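Gamma-glutamylcyclotransferase (Homo sapiens, PDB 3CRY) catalyses the release of 5-oxoproline from gamma-glutamyl dipeptides, may contribute to glutathione homeostasis and works as a homodimer. Local coordinates at residues S16-A21 / K118-R123; L26-I31 / K148-P153; A39-A44 / V83-K88; V43-D48 / G76-G81. The protein carries 1 engineered substitution. All blocks are in the same frame, centred on the assembly; numbering follows the deposited sequence. Where two conformers were deposited one is given.

Contact 1 of 4, residues S16-A21 / K118-R123; sequences SFLYFA and KEITCR
Tyr19 and Arg123 form a lone bridge between strands 16-21 and 119-126, the two outermost strands of the antiparallel five-stranded sheet; because that sheet curls round, its ends meet as in a closing beta barrel. The evidence is that single bridge, between strand axes that cross at 78°. Ile120 points its side chain toward strand 16-21 and touches Phe41 and Cys42 of strand 39-46. At Thr121 the side chain points away from strand 16-21, and only its carbonyl O faces Leu18. Cys122 comes next: its CB packs 3.8 Å from Phe20 CB, while SG, set beside its own backbone N (chi1 -63°), lies 4.1 Å from Leu18 CB. Arg123 makes the polar join. Its N donates to Leu18 O at 2.9 Å, and its O accepts from Phe20 N at 2.8 Å in a nearly straight bond (170°). The arginine chain runs extended past Phe17, with ring and guanidinium planes steeply inclined, and ends in salt bridges to Asp95 and to Glu109 of the second subunit, so the closure adjoins the dimer interface. Tyr19, inferred to bind substrate with Phe20 and Ala21, turns its OH to Asn25. At the edge of the Tyr19 ring, CD1 sits 3.4 Å from Arg123 O, the same carbonyl oxygen that Phe20 N holds.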
loop_
_atom_site.group_PDB
_atom_site.type_symbol
_atom_site.label_atom_id
_atom_site.label_comp_id
_atom_site.label_asym_id
_atom_site.label_seq_id
_atom_site.Cartn_x
_atom_site.Cartn_y
_atom_site.Cartn_z
ATOM N N SER A 16 -18.861 11.561 -1.187
ATOM C CA SER A 16 -17.728 11.735 -0.257
ATOM C C SER A 16 -16.877 10.491 -0.061
ATOM O O SER A 16 -17.291 9.373 -0.375
ATOM C CB SER A 16 -18.238 12.190 1.112
ATOM O OG SER A 16 -18.926 13.419 0.992
ATOM N N PHE A 17 -15.678 10.698 0.479
ATOM C CA PHE A 17 -14.839 9.589 0.905
ATOM C C PHE A 17 -14.185 9.948 2.238
ATOM O O PHE A 17 -14.131 11.115 2.609
ATOM C CB PHE A 17 -13.792 9.220 -0.160
ATOM C CG PHE A 17 -12.659 10.200 -0.285
ATOM C CD1 PHE A 17 -12.805 11.370 -1.040
ATOM C CD2 PHE A 17 -11.437 9.954 0.349
ATOM C CE1 PHE A 17 -11.756 12.272 -1.177
ATOM C CE2 PHE A 17 -10.378 10.858 0.230
ATOM C CZ PHE A 17 -10.529 12.019 -0.529
ATOM N N LEU A 18 -13.688 8.937 2.935
ATOM C CA LEU A 18 -13.038 9.148 4.237
ATOM C C LEU A 18 -11.537 8.935 4.082
ATOM O O LEU A 18 -11.104 8.000 3.401
ATOM C CB LEU A 18 -13.603 8.179 5.274
ATOM C CG LEU A 18 -15.113 8.266 5.533
ATOM C CD1 LEU A 18 -15.524 7.212 6.503
ATOM C CD2 LEU A 18 -15.495 9.658 6.052
ATOM N N TYR A 19 -10.758 9.806 4.723
ATOM C CA TYR A 19 -9.295 9.835 4.598
ATOM C C TYR A 19 -8.687 9.716 6.008
ATOM O O TYR A 19 -9.011 10.502 6.882
ATOM C CB TYR A 19 -8.849 11.140 3.898
ATOM C CG TYR A 19 -7.378 11.478 4.123
ATOM C CD1 TYR A 19 -6.369 10.545 3.828
ATOM C CD2 TYR A 19 -6.993 12.723 4.608
ATOM C CE1 TYR A 19 -5.011 10.842 4.058
ATOM C CE2 TYR A 19 -5.640 13.037 4.816
ATOM C CZ TYR A 19 -4.663 12.096 4.554
ATOM O OH TYR A 19 -3.338 12.388 4.773
ATOM N N PHE A 20 -7.803 8.733 6.207
ATOM C CA PHE A 20 -7.167 8.504 7.511
ATOM C C PHE A 20 -5.773 9.133 7.513
ATOM O O PHE A 20 -4.871 8.694 6.765
ATOM C CB PHE A 20 -7.090 6.987 7.816
ATOM C CG PHE A 20 -6.355 6.636 9.096
ATOM C CD1 PHE A 20 -6.976 6.820 10.343
ATOM C CD2 PHE A 20 -5.057 6.090 9.057
ATOM C CE1 PHE A 20 -6.304 6.496 11.551
ATOM C CE2 PHE A 20 -4.396 5.734 10.251
ATOM C CZ PHE A 20 -5.028 5.939 11.501
ATOM N N ALA A 21 -5.637 10.197 8.305
ATOM C CA ALA A 21 -4.349 10.904 8.470
ATOM C C ALA A 21 -3.622 10.521 9.738
ATOM O O ALA A 21 -4.231 10.466 10.791
ATOM C CB ALA A 21 -4.568 12.412 8.451
ATOM N N LYS A 118 -16.577 0.969 16.331
ATOM C CA LYS A 118 -17.177 0.888 14.995
ATOM C C LYS A 118 -16.055 0.882 13.949
ATOM O O LYS A 118 -15.127 1.703 14.019
ATOM C CB LYS A 118 -18.130 2.069 14.767
ATOM C CG LYS A 118 -18.805 2.147 13.383
ATOM C CD LYS A 118 -19.297 3.597 13.112
ATOM C CE LYS A 118 -19.900 3.787 11.722
ATOM N NZ LYS A 118 -19.907 5.256 11.290
ATOM N N GLU A 119 -16.146 -0.035 12.987
ATOM C CA GLU A 119 -15.171 -0.114 11.900
ATOM C C GLU A 119 -15.519 0.856 10.763
ATOM O O GLU A 119 -16.686 0.976 10.360
ATOM C CB GLU A 119 -15.044 -1.548 11.373
ATOM C CG GLU A 119 -13.891 -1.746 10.391
ATOM C CD GLU A 119 -13.528 -3.204 10.219
ATOM O OE1 GLU A 119 -14.109 -3.855 9.325
ATOM O OE2 GLU A 119 -12.649 -3.682 10.979
ATOM N N ILE A 120 -14.488 1.527 10.254
ATOM C CA ILE A 120 -14.617 2.518 9.176
ATOM C C ILE A 120 -13.631 2.181 8.067
ATOM O O ILE A 120 -12.472 1.901 8.350
ATOM C CB ILE A 120 -14.185 3.937 9.645
ATOM C CG1 ILE A 120 -14.724 4.281 11.028
ATOM C CG2 ILE A 120 -14.588 4.993 8.604
ATOM C CD1 ILE A 120 -14.636 5.753 11.310
ATOM N N THR A 121 -14.081 2.224 6.809
ATOM C CA THR A 121 -13.158 2.023 5.670
ATOM C C THR A 121 -12.614 3.357 5.152
ATOM O O THR A 121 -13.391 4.245 4.764
ATOM C CB THR A 121 -13.829 1.222 4.531
ATOM O OG1 THR A 121 -14.303 -0.023 5.065
ATOM C CG2 THR A 121 -12.854 0.950 3.382
ATOM N N CYS A 122 -11.281 3.488 5.104
ATOM C CA CYS A 122 -10.644 4.760 4.743
ATOM C C CYS A 122 -9.582 4.660 3.648
ATOM O O CYS A 122 -8.897 3.650 3.539
ATOM C CB CYS A 122 -9.931 5.358 5.963
ATOM S SG CYS A 122 -11.008 5.792 7.333
ATOM N N ARG A 123 -9.438 5.732 2.879
ATOM C CA ARG A 123 -8.249 5.926 2.034
ATOM C C ARG A 123 -7.097 6.430 2.919
ATOM O O ARG A 123 -7.308 7.227 3.839
ATOM C CB ARG A 123 -8.568 6.952 0.943
ATOM C CG ARG A 123 -7.506 7.132 -0.175
ATOM C CD ARG A 123 -7.963 8.229 -1.144
ATOM N NE ARG A 123 -7.207 8.266 -2.411
ATOM C CZ ARG A 123 -7.462 7.470 -3.461
ATOM N NH1 ARG A 123 -8.422 6.550 -3.405
ATOM N NH2 ARG A 123 -6.739 7.577 -4.575
#

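Contact 2 of 4, residues L26-I31 / K148-P153; sequences LLTERI and KENGLP
Glu149 reaches Thr28 because its CG stands anti to the backbone N (chi1 170°) and the chain stays extended beyond it, while Asn150, with CG beside its own N (chi1 -76°), turns its amide toward the carbonyl of Leu26. The carboxylate meets the first turn of helix 28-34. Thr28 N donates to Glu149 OE1 at 2.9 Å, nearly straight (167°) and on the syn lone pair; Thr28 OG1 gives a second bond to the same oxygen at 2.8 Å, coming from above the carboxylate plane. Two donors therefore fix OE1, and the amino end of the helix would probably stabilise the negative charge. The other oxygen, OE2, reaches Glu29 N through a water. Asn150 ND2 donates to Leu26 O at 2.7 Å, with the acceptor within the amide plane, and a further water joins Asn150 OD1 to Thr28 OG1. A leucine at Asn150 would probably leave Leu26 O without this donor and break the water link to Thr28. Gly151, at positive phi, is the C' residue of a Schellman motif that ends helix 137-149 and starts the chain's turn toward Leu152. There the contact becomes apolar, with Leu152 CD2 4.2 Å from Leu26 CD2. The whole contact thus ties the end of helix 137-149 to the start of helix 28-34: Leu27 packs on Ile142 and Met145 of the former and on Ile179 of helix 174-181, and Thr28 and Asn150 rest on strand 77-87 through Trp84 and Val82.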
loop_
_atom_site.group_PDB
_atom_site.type_symbol
_atom_site.label_atom_id
_atom_site.label_comp_id
_atom_site.label_asym_id
_atom_site.label_seq_id
_atom_site.Cartn_x
_atom_site.Cartn_y
_atom_site.Cartn_z
ATOM N N LEU A 26 -2.746 15.464 10.616
ATOM C CA LEU A 26 -3.449 15.492 11.902
ATOM C C LEU A 26 -3.878 16.912 12.300
ATOM O O LEU A 26 -4.852 17.069 13.055
ATOM C CB LEU A 26 -2.555 14.941 13.023
ATOM C CG LEU A 26 -2.276 13.443 13.010
ATOM C CD1 LEU A 26 -1.221 13.122 14.090
ATOM C CD2 LEU A 26 -3.572 12.621 13.212
ATOM N N LEU A 27 -3.152 17.930 11.816
ATOM C CA LEU A 27 -3.424 19.325 12.193
ATOM C C LEU A 27 -4.388 19.999 11.213
ATOM O O LEU A 27 -4.143 20.039 10.009
ATOM C CB LEU A 27 -2.122 20.134 12.280
ATOM C CG LEU A 27 -2.313 21.552 12.837
ATOM C CD1 LEU A 27 -2.735 21.529 14.320
ATOM C CD2 LEU A 27 -1.029 22.351 12.635
ATOM N N THR A 28 -5.479 20.532 11.744
ATOM C CA THR A 28 -6.546 21.095 10.888
ATOM C C THR A 28 -6.021 22.211 9.977
ATOM O O THR A 28 -6.324 22.227 8.770
ATOM C CB THR A 28 -7.720 21.568 11.754
ATOM O OG1 THR A 28 -8.138 20.475 12.566
ATOM C CG2 THR A 28 -8.895 22.029 10.906
ATOM N N GLU A 29 -5.237 23.142 10.525
ATOM C CA GLU A 29 -4.703 24.224 9.693
ATOM C C GLU A 29 -3.746 23.739 8.599
ATOM O O GLU A 29 -3.678 24.338 7.521
ATOM C CB GLU A 29 -4.054 25.338 10.518
ATOM C CG GLU A 29 -4.002 26.661 9.728
ATOM C CD GLU A 29 -3.312 27.801 10.464
ATOM O OE1 GLU A 29 -3.002 27.643 11.658
ATOM O OE2 GLU A 29 -3.065 28.861 9.832
ATOM N N ARG A 30 -3.043 22.638 8.860
ATOM C CA ARG A 30 -2.143 22.076 7.869
ATOM C C ARG A 30 -2.922 21.422 6.740
ATOM O O ARG A 30 -2.658 21.720 5.576
ATOM C CB ARG A 30 -1.136 21.083 8.466
ATOM C CG ARG A 30 -0.281 20.353 7.411
ATOM C CD ARG A 30 0.563 21.282 6.547
ATOM N NE ARG A 30 1.144 20.526 5.431
ATOM C CZ ARG A 30 2.101 20.973 4.625
ATOM N NH1 ARG A 30 2.607 22.188 4.785
ATOM N NH2 ARG A 30 2.554 20.192 3.661
ATOM N N ILE A 31 -3.866 20.533 7.068
ATOM C CA ILE A 31 -4.607 19.860 5.989
ATOM C C ILE A 31 -5.405 20.874 5.145
ATOM O O ILE A 31 -5.561 20.699 3.940
ATOM C CB ILE A 31 -5.541 18.705 6.482
ATOM C CG1 ILE A 31 -6.011 17.825 5.297
ATOM C CG2 ILE A 31 -6.680 19.229 7.355
ATOM C CD1 ILE A 31 -6.825 16.560 5.708
ATOM N N LYS A 148 -3.038 16.750 19.614
ATOM C CA LYS A 148 -3.677 17.368 20.774
ATOM C C LYS A 148 -4.998 18.039 20.382
ATOM O O LYS A 148 -6.033 17.820 21.018
ATOM C CB LYS A 148 -2.720 18.394 21.378
ATOM C CG LYS A 148 -3.272 19.093 22.592
ATOM C CD LYS A 148 -2.172 19.933 23.222
ATOM C CE LYS A 148 -2.558 20.335 24.620
ATOM N NZ LYS A 148 -3.197 21.657 24.573
ATOM N N GLU A 149 -4.962 18.829 19.309
ATOM C CA GLU A 149 -6.128 19.580 18.828
ATOM C C GLU A 149 -7.323 18.680 18.529
ATOM O O GLU A 149 -8.473 19.033 18.819
ATOM C CB GLU A 149 -5.734 20.337 17.556
ATOM C CG GLU A 149 -6.871 20.990 16.785
ATOM C CD GLU A 149 -6.384 21.574 15.467
ATOM O OE1 GLU A 149 -6.149 20.777 14.530
ATOM O OE2 GLU A 149 -6.207 22.817 15.382
ATOM N N ASN A 150 -7.045 17.542 17.902
ATOM C CA ASN A 150 -8.104 16.659 17.435
ATOM C C ASN A 150 -8.435 15.483 18.360
ATOM O O ASN A 150 -9.162 14.576 17.980
ATOM C CB ASN A 150 -7.857 16.266 15.963
ATOM C CG ASN A 150 -8.202 17.395 14.997
ATOM O OD1 ASN A 150 -9.249 18.050 15.122
ATOM N ND2 ASN A 150 -7.314 17.657 14.047
ATOM N N GLY A 151 -7.893 15.510 19.575
ATOM C CA GLY A 151 -8.308 14.582 20.634
ATOM C C GLY A 151 -7.837 13.137 20.514
ATOM O O GLY A 151 -8.577 12.223 20.886
ATOM N N LEU A 152 -6.616 12.902 20.016
ATOM C CA LEU A 152 -6.081 11.527 20.052
ATOM C C LEU A 152 -5.854 11.122 21.524
ATOM O O LEU A 152 -5.662 11.994 22.379
ATOM C CB LEU A 152 -4.784 11.420 19.236
ATOM C CG LEU A 152 -4.922 11.115 17.741
ATOM C CD1 LEU A 152 -5.852 12.015 16.992
ATOM C CD2 LEU A 152 -3.555 11.082 17.091
ATOM N N PRO A 153 -5.900 9.806 21.834
ATOM C CA PRO A 153 -5.713 9.384 23.237
ATOM C C PRO A 153 -4.438 9.947 23.866
ATOM O O PRO A 153 -3.389 10.023 23.215
ATOM C CB PRO A 153 -5.695 7.841 23.142
ATOM C CG PRO A 153 -6.600 7.568 21.934
ATOM C CD PRO A 153 -6.146 8.649 20.950
HETATM O O HOH W 1 -10.456 19.972 14.011
HETATM O O HOH W 2 -5.201 23.911 13.269
#

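Contact 3 of 4, residues A39-A44 / V83-K88; sequences AFFCVA and VWKMNK
Val83 fills the tightly packed end of this antiparallel pairing of strands 39-46 and 77-87. Its CG1, anti to the backbone N (chi1 179°), runs beside Phe41, 3.8 Å from CD2, while CG2 lies 3.8 Å from Ala44 CB and CB sits 3.9 Å from Cys42 SG. Leu18, Val112 and Cys122 cover the same side chain from other strands of the sheet. An alanine here would probably open a gap between Phe41 and Ala44 and free the Phe41 ring to shift. At the other end Ala39 and Lys85 are solvent-exposed; they form a hydrogen-bonded pair, with Lys85 N 2.8 Å from Ala39 O, but the lysine chain leads away from Ala39. Between these ends Trp84 CE3 lies 3.4 Å from Phe40 N, and Ala39 C meets the edge of the indole, while its NE1 bonds to Asn25 O. The register slips by one residue here, a classic beta bulge: Phe41 N and Cys42 N both donate to Val83 O, at 2.9 and 3.2 Å. Cys42 O in turn accepts from Val83 N. The chemistry implies that one carbonyl satisfies two amides, so the strand gains a residue without losing its backbone bonds.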
loop_
_atom_site.group_PDB
_atom_site.type_symbol
_atom_site.label_atom_id
_atom_site.label_comp_id
_atom_site.label_asym_id
_atom_site.label_seq_id
_atom_site.Cartn_x
_atom_site.Cartn_y
_atom_site.Cartn_z
ATOM N N ALA A 39 -13.396 18.004 6.281
ATOM C CA ALA A 39 -14.113 18.162 7.544
ATOM C C ALA A 39 -13.746 17.046 8.516
ATOM O O ALA A 39 -13.678 15.866 8.131
ATOM C CB ALA A 39 -15.606 18.169 7.294
ATOM N N PHE A 40 -13.490 17.408 9.772
ATOM C CA PHE A 40 -13.244 16.404 10.815
ATOM C C PHE A 40 -14.414 15.427 10.889
ATOM O O PHE A 40 -15.576 15.845 10.948
ATOM C CB PHE A 40 -13.054 17.060 12.193
ATOM C CG PHE A 40 -12.862 16.059 13.321
ATOM C CD1 PHE A 40 -11.598 15.536 13.598
ATOM C CD2 PHE A 40 -13.953 15.628 14.093
ATOM C CE1 PHE A 40 -11.427 14.606 14.639
ATOM C CE2 PHE A 40 -13.788 14.689 15.131
ATOM C CZ PHE A 40 -12.512 14.171 15.392
ATOM N N PHE A 41 -14.089 14.129 10.895
ATOM C CA PHE A 41 -15.096 13.062 10.990
ATOM C C PHE A 41 -15.002 12.307 12.314
ATOM O O PHE A 41 -15.994 12.218 13.038
ATOM C CB PHE A 41 -14.989 12.124 9.786
ATOM C CG PHE A 41 -16.097 11.104 9.679
ATOM C CD1 PHE A 41 -17.335 11.464 9.155
ATOM C CD2 PHE A 41 -15.876 9.774 10.033
ATOM C CE1 PHE A 41 -18.368 10.514 9.023
ATOM C CE2 PHE A 41 -16.898 8.816 9.914
ATOM C CZ PHE A 41 -18.148 9.189 9.406
ATOM N N CYS A 42 -13.827 11.753 12.631
ATOM C CA CYS A 42 -13.625 11.115 13.947
ATOM C C CYS A 42 -12.160 10.765 14.168
ATOM O O CYS A 42 -11.360 10.816 13.229
ATOM C CB CYS A 42 -14.460 9.841 14.048
ATOM S SG CYS A 42 -13.946 8.491 12.974
ATOM N N VAL A 43 -11.828 10.438 15.423
ATOM C CA VAL A 43 -10.544 9.856 15.795
ATOM C C VAL A 43 -10.676 8.342 15.642
ATOM O O VAL A 43 -11.732 7.779 15.935
ATOM C CB VAL A 43 -10.210 10.187 17.264
ATOM C CG1 VAL A 43 -8.927 9.488 17.710
ATOM C CG2 VAL A 43 -10.061 11.705 17.428
ATOM N N ALA A 44 -9.620 7.696 15.170
ATOM C CA ALA A 44 -9.676 6.240 14.963
ATOM C C ALA A 44 -8.323 5.555 15.118
ATOM O O ALA A 44 -7.267 6.197 14.980
ATOM C CB ALA A 44 -10.310 5.912 13.605
ATOM N N VAL A 83 -9.701 10.750 11.067
ATOM C CA VAL A 83 -10.470 10.495 9.846
ATOM C C VAL A 83 -11.099 11.814 9.396
ATOM O O VAL A 83 -11.847 12.462 10.165
ATOM C CB VAL A 83 -11.543 9.389 10.038
ATOM C CG1 VAL A 83 -12.317 9.197 8.760
ATOM C CG2 VAL A 83 -10.865 8.049 10.472
ATOM N N TRP A 84 -10.786 12.195 8.156
ATOM C CA TRP A 84 -11.350 13.377 7.501
ATOM C C TRP A 84 -12.382 12.990 6.445
ATOM O O TRP A 84 -12.159 12.065 5.662
ATOM C CB TRP A 84 -10.245 14.194 6.807
ATOM C CG TRP A 84 -9.197 14.738 7.748
ATOM C CD1 TRP A 84 -7.975 14.188 8.011
ATOM C CD2 TRP A 84 -9.289 15.925 8.552
ATOM N NE1 TRP A 84 -7.295 14.954 8.932
ATOM C CE2 TRP A 84 -8.076 16.029 9.281
ATOM C CE3 TRP A 84 -10.274 16.922 8.714
ATOM C CZ2 TRP A 84 -7.817 17.095 10.186
ATOM C CZ3 TRP A 84 -10.021 17.979 9.616
ATOM C CH2 TRP A 84 -8.796 18.048 10.345
ATOM N N LYS A 85 -13.500 13.718 6.402
ATOM C CA LYS A 85 -14.472 13.532 5.320
ATOM C C LYS A 85 -14.178 14.544 4.221
ATOM O O LYS A 85 -14.097 15.762 4.475
ATOM C CB LYS A 85 -15.893 13.737 5.845
ATOM C CG LYS A 85 -16.990 13.410 4.831
ATOM C CD LYS A 85 -18.340 13.647 5.505
ATOM C CE LYS A 85 -19.462 12.919 4.805
ATOM N NZ LYS A 85 -20.768 13.421 5.343
ATOM N N MET A 86 -14.019 14.040 3.001
ATOM C CA MET A 86 -13.670 14.876 1.854
ATOM C C MET A 86 -14.573 14.587 0.658
ATOM O O MET A 86 -15.140 13.484 0.559
ATOM C CB MET A 86 -12.203 14.640 1.497
ATOM C CG MET A 86 -11.239 15.214 2.542
ATOM S SD MET A 86 -9.507 14.807 2.230
ATOM C CE MET A 86 -9.206 15.849 0.820
ATOM N N ASN A 87 -14.727 15.557 -0.240
ATOM C CA ASN A 87 -15.484 15.313 -1.471
ATOM C C ASN A 87 -14.690 14.471 -2.466
ATOM O O ASN A 87 -13.477 14.621 -2.591
ATOM C CB ASN A 87 -15.951 16.614 -2.130
ATOM C CG ASN A 87 -17.000 16.368 -3.208
ATOM O OD1 ASN A 87 -16.676 15.998 -4.337
ATOM N ND2 ASN A 87 -18.263 16.550 -2.853
ATOM N N LYS A 88 -15.370 13.565 -3.167
ATOM C CA LYS A 88 -14.679 12.702 -4.139
ATOM C C LYS A 88 -13.986 13.498 -5.258
ATOM O O LYS A 88 -13.012 13.031 -5.852
ATOM C CB LYS A 88 -15.605 11.607 -4.685
ATOM C CG LYS A 88 -15.677 10.389 -3.780
ATOM C CD LYS A 88 -16.503 9.267 -4.399
ATOM C CE LYS A 88 -16.685 8.129 -3.409
ATOM N NZ LYS A 88 -17.935 7.354 -3.693
#

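Contact 4 of 4, residues V43-D48 / G76-G81; sequences VARLQD and GDEVWG
Arg45 and Trp80 pair across a regular antiparallel ladder, the continuation of strands 39-46 and 77-87 toward the corners at which both leave the five-stranded sheet. Backbone bonds show the regularity: Leu46 N donates to Val79 O at 2.7 Å, and Ala44 and Gly81 exchange bonds in both directions. On the face bearing Arg45, Trp80, Gln47 and Glu78, Arg45 CB sits over the six-membered ring of Trp80, 3.5 Å from its centroid and only 5° off the normal, a CH-pi contact. The arginine chain then bends (chi3 50°), carrying NH1 into a salt bridge with Glu78 OE2 at 3.2 Å; the carboxylate oxygen lies in the guanidinium plane. Trp80 NE1 also donates to OE2, from the same side of the carboxylate plane as NH1, so two donors hold that oxygen. The opposite face is apolar: Leu46 and Val79 both pack on Ile71 of strand 68-74. At the corner, Asp48 OD1 accepts from Gly76 N at 2.8 Å, nearly straight (177°) and on its anti lone pair. Alternating hydrogen-bonded and non-hydrogen-bonded pairs define a classical antiparallel ladder within the sheet of this AIG2-like fold, to which the diagonal Arg45-Glu78 pair adds a cross-strand link on one face.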
loop_
_atom_site.group_PDB
_atom_site.type_symbol
_atom_site.label_atom_id
_atom_site.label_comp_id
_atom_site.label_asym_id
_atom_site.label_seq_id
_atom_site.Cartn_x
_atom_site.Cartn_y
_atom_site.Cartn_z
ATOM N N VAL A 43 -11.828 10.438 15.423
ATOM C CA VAL A 43 -10.544 9.856 15.795
ATOM C C VAL A 43 -10.676 8.342 15.642
ATOM O O VAL A 43 -11.732 7.779 15.935
ATOM C CB VAL A 43 -10.210 10.187 17.264
ATOM C CG1 VAL A 43 -8.927 9.488 17.710
ATOM C CG2 VAL A 43 -10.061 11.705 17.428
ATOM N N ALA A 44 -9.620 7.696 15.170
ATOM C CA ALA A 44 -9.676 6.240 14.963
ATOM C C ALA A 44 -8.323 5.555 15.118
ATOM O O ALA A 44 -7.267 6.197 14.980
ATOM C CB ALA A 44 -10.310 5.912 13.605
ATOM N N ARG A 45 -8.375 4.242 15.381
ATOM C CA ARG A 45 -7.180 3.428 15.602
ATOM C C ARG A 45 -6.982 2.431 14.464
ATOM O O ARG A 45 -7.911 1.692 14.102
ATOM C CB ARG A 45 -7.289 2.680 16.951
ATOM C CG ARG A 45 -6.197 1.628 17.168
ATOM C CD ARG A 45 -6.029 1.140 18.615
ATOM N NE ARG A 45 -7.267 0.726 19.270
ATOM C CZ ARG A 45 -7.355 0.441 20.574
ATOM N NH1 ARG A 45 -6.277 0.522 21.364
ATOM N NH2 ARG A 45 -8.516 0.067 21.106
ATOM N N LEU A 46 -5.769 2.418 13.901
ATOM C CA LEU A 46 -5.385 1.395 12.946
ATOM C C LEU A 46 -4.617 0.292 13.678
ATOM O O LEU A 46 -3.513 0.505 14.188
ATOM C CB LEU A 46 -4.603 2.005 11.764
ATOM C CG LEU A 46 -4.089 1.031 10.695
ATOM C CD1 LEU A 46 -5.220 0.307 9.975
ATOM C CD2 LEU A 46 -3.189 1.781 9.701
ATOM N N GLN A 47 -5.234 -0.888 13.740
ATOM C CA GLN A 47 -4.643 -2.029 14.437
ATOM C C GLN A 47 -3.539 -2.691 13.586
ATOM O O GLN A 47 -3.663 -2.791 12.355
ATOM C CB GLN A 47 -5.770 -3.024 14.789
ATOM C CG GLN A 47 -5.542 -3.893 16.024
ATOM C CD GLN A 47 -5.229 -3.087 17.278
ATOM O OE1 GLN A 47 -4.102 -3.104 17.750
ATOM N NE2 GLN A 47 -6.212 -2.351 17.791
ATOM N N ASP A 48 -2.465 -3.138 14.231
ATOM C CA ASP A 48 -1.424 -3.943 13.613
ATOM C C ASP A 48 -0.618 -3.196 12.532
ATOM O O ASP A 48 -0.161 -3.790 11.548
ATOM C CB ASP A 48 -1.976 -5.290 13.084
ATOM C CG ASP A 48 -2.688 -6.108 14.174
ATOM O OD1 ASP A 48 -2.114 -6.274 15.272
ATOM O OD2 ASP A 48 -3.839 -6.546 13.940
ATOM N N GLY A 76 0.346 -6.479 16.552
ATOM C CA GLY A 76 0.424 -6.073 17.962
ATOM C C GLY A 76 0.657 -4.596 18.219
ATOM O O GLY A 76 0.435 -4.122 19.344
ATOM N N ASP A 77 1.128 -3.881 17.192
ATOM C CA ASP A 77 1.321 -2.428 17.257
ATOM C C ASP A 77 0.046 -1.698 16.835
ATOM O O ASP A 77 -0.891 -2.311 16.345
ATOM C CB ASP A 77 2.494 -2.008 16.366
ATOM C CG ASP A 77 3.842 -2.284 17.005
ATOM O OD1 ASP A 77 4.082 -1.782 18.130
ATOM O OD2 ASP A 77 4.669 -2.995 16.395
ATOM N N GLU A 78 -0.006 -0.382 17.033
ATOM C CA GLU A 78 -1.162 0.359 16.544
ATOM C C GLU A 78 -0.764 1.787 16.207
ATOM O O GLU A 78 0.260 2.280 16.695
ATOM C CB GLU A 78 -2.324 0.348 17.551
ATOM C CG GLU A 78 -1.993 1.029 18.857
ATOM C CD GLU A 78 -2.968 0.668 19.976
ATOM O OE1 GLU A 78 -3.378 -0.523 20.092
ATOM O OE2 GLU A 78 -3.317 1.587 20.744
ATOM N N VAL A 79 -1.566 2.411 15.349
ATOM C CA VAL A 79 -1.385 3.808 14.963
ATOM C C VAL A 79 -2.733 4.516 15.137
ATOM O O VAL A 79 -3.748 4.044 14.599
ATOM C CB VAL A 79 -0.917 3.917 13.480
ATOM C CG1 VAL A 79 -0.970 5.366 12.986
ATOM C CG2 VAL A 79 0.491 3.370 13.325
ATOM N N TRP A 80 -2.746 5.622 15.885
ATOM C CA TRP A 80 -3.949 6.455 15.993
ATOM C C TRP A 80 -3.882 7.605 15.004
ATOM O O TRP A 80 -2.803 8.139 14.726
ATOM C CB TRP A 80 -4.096 7.013 17.407
ATOM C CG TRP A 80 -4.612 5.988 18.401
ATOM C CD1 TRP A 80 -3.869 5.111 19.144
ATOM C CD2 TRP A 80 -5.979 5.758 18.751
ATOM N NE1 TRP A 80 -4.695 4.351 19.949
ATOM C CE2 TRP A 80 -5.996 4.728 19.721
ATOM C CE3 TRP A 80 -7.196 6.325 18.343
ATOM C CZ2 TRP A 80 -7.187 4.250 20.284
ATOM C CZ3 TRP A 80 -8.392 5.832 18.910
ATOM C CH2 TRP A 80 -8.361 4.815 19.874
ATOM N N GLY A 81 -5.042 8.013 14.501
ATOM C CA GLY A 81 -5.069 9.117 13.567
ATOM C C GLY A 81 -6.432 9.785 13.535
ATOM O O GLY A 81 -7.315 9.476 14.341
#

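Overall arrangement
Contacts 3 and 4 are successive parts of one ladder, strands 39-46 with 77-87, their centres about 16 Å apart and Val43 and Ala44 shared. Contact 1 joins the outermost strands of the same sheet; its centre is about 7 Å from that of contact 3, where Tyr19 O and Trp84 N probably bond. Contact 2 lies about 12 Å from contact 3, centre to centre, bringing helix 28-34 and the turn that follows helix 137-149 against strand 77-87. Along the chain the first segments follow in order 1, 2, 3, 4; contacts 3 and 4 fall between the segments of both others, while contacts 1 and 2 interlock. The sheet thus closes beside the inferred substrate-binding residues Tyr19 to Ala21, with helices packed against it.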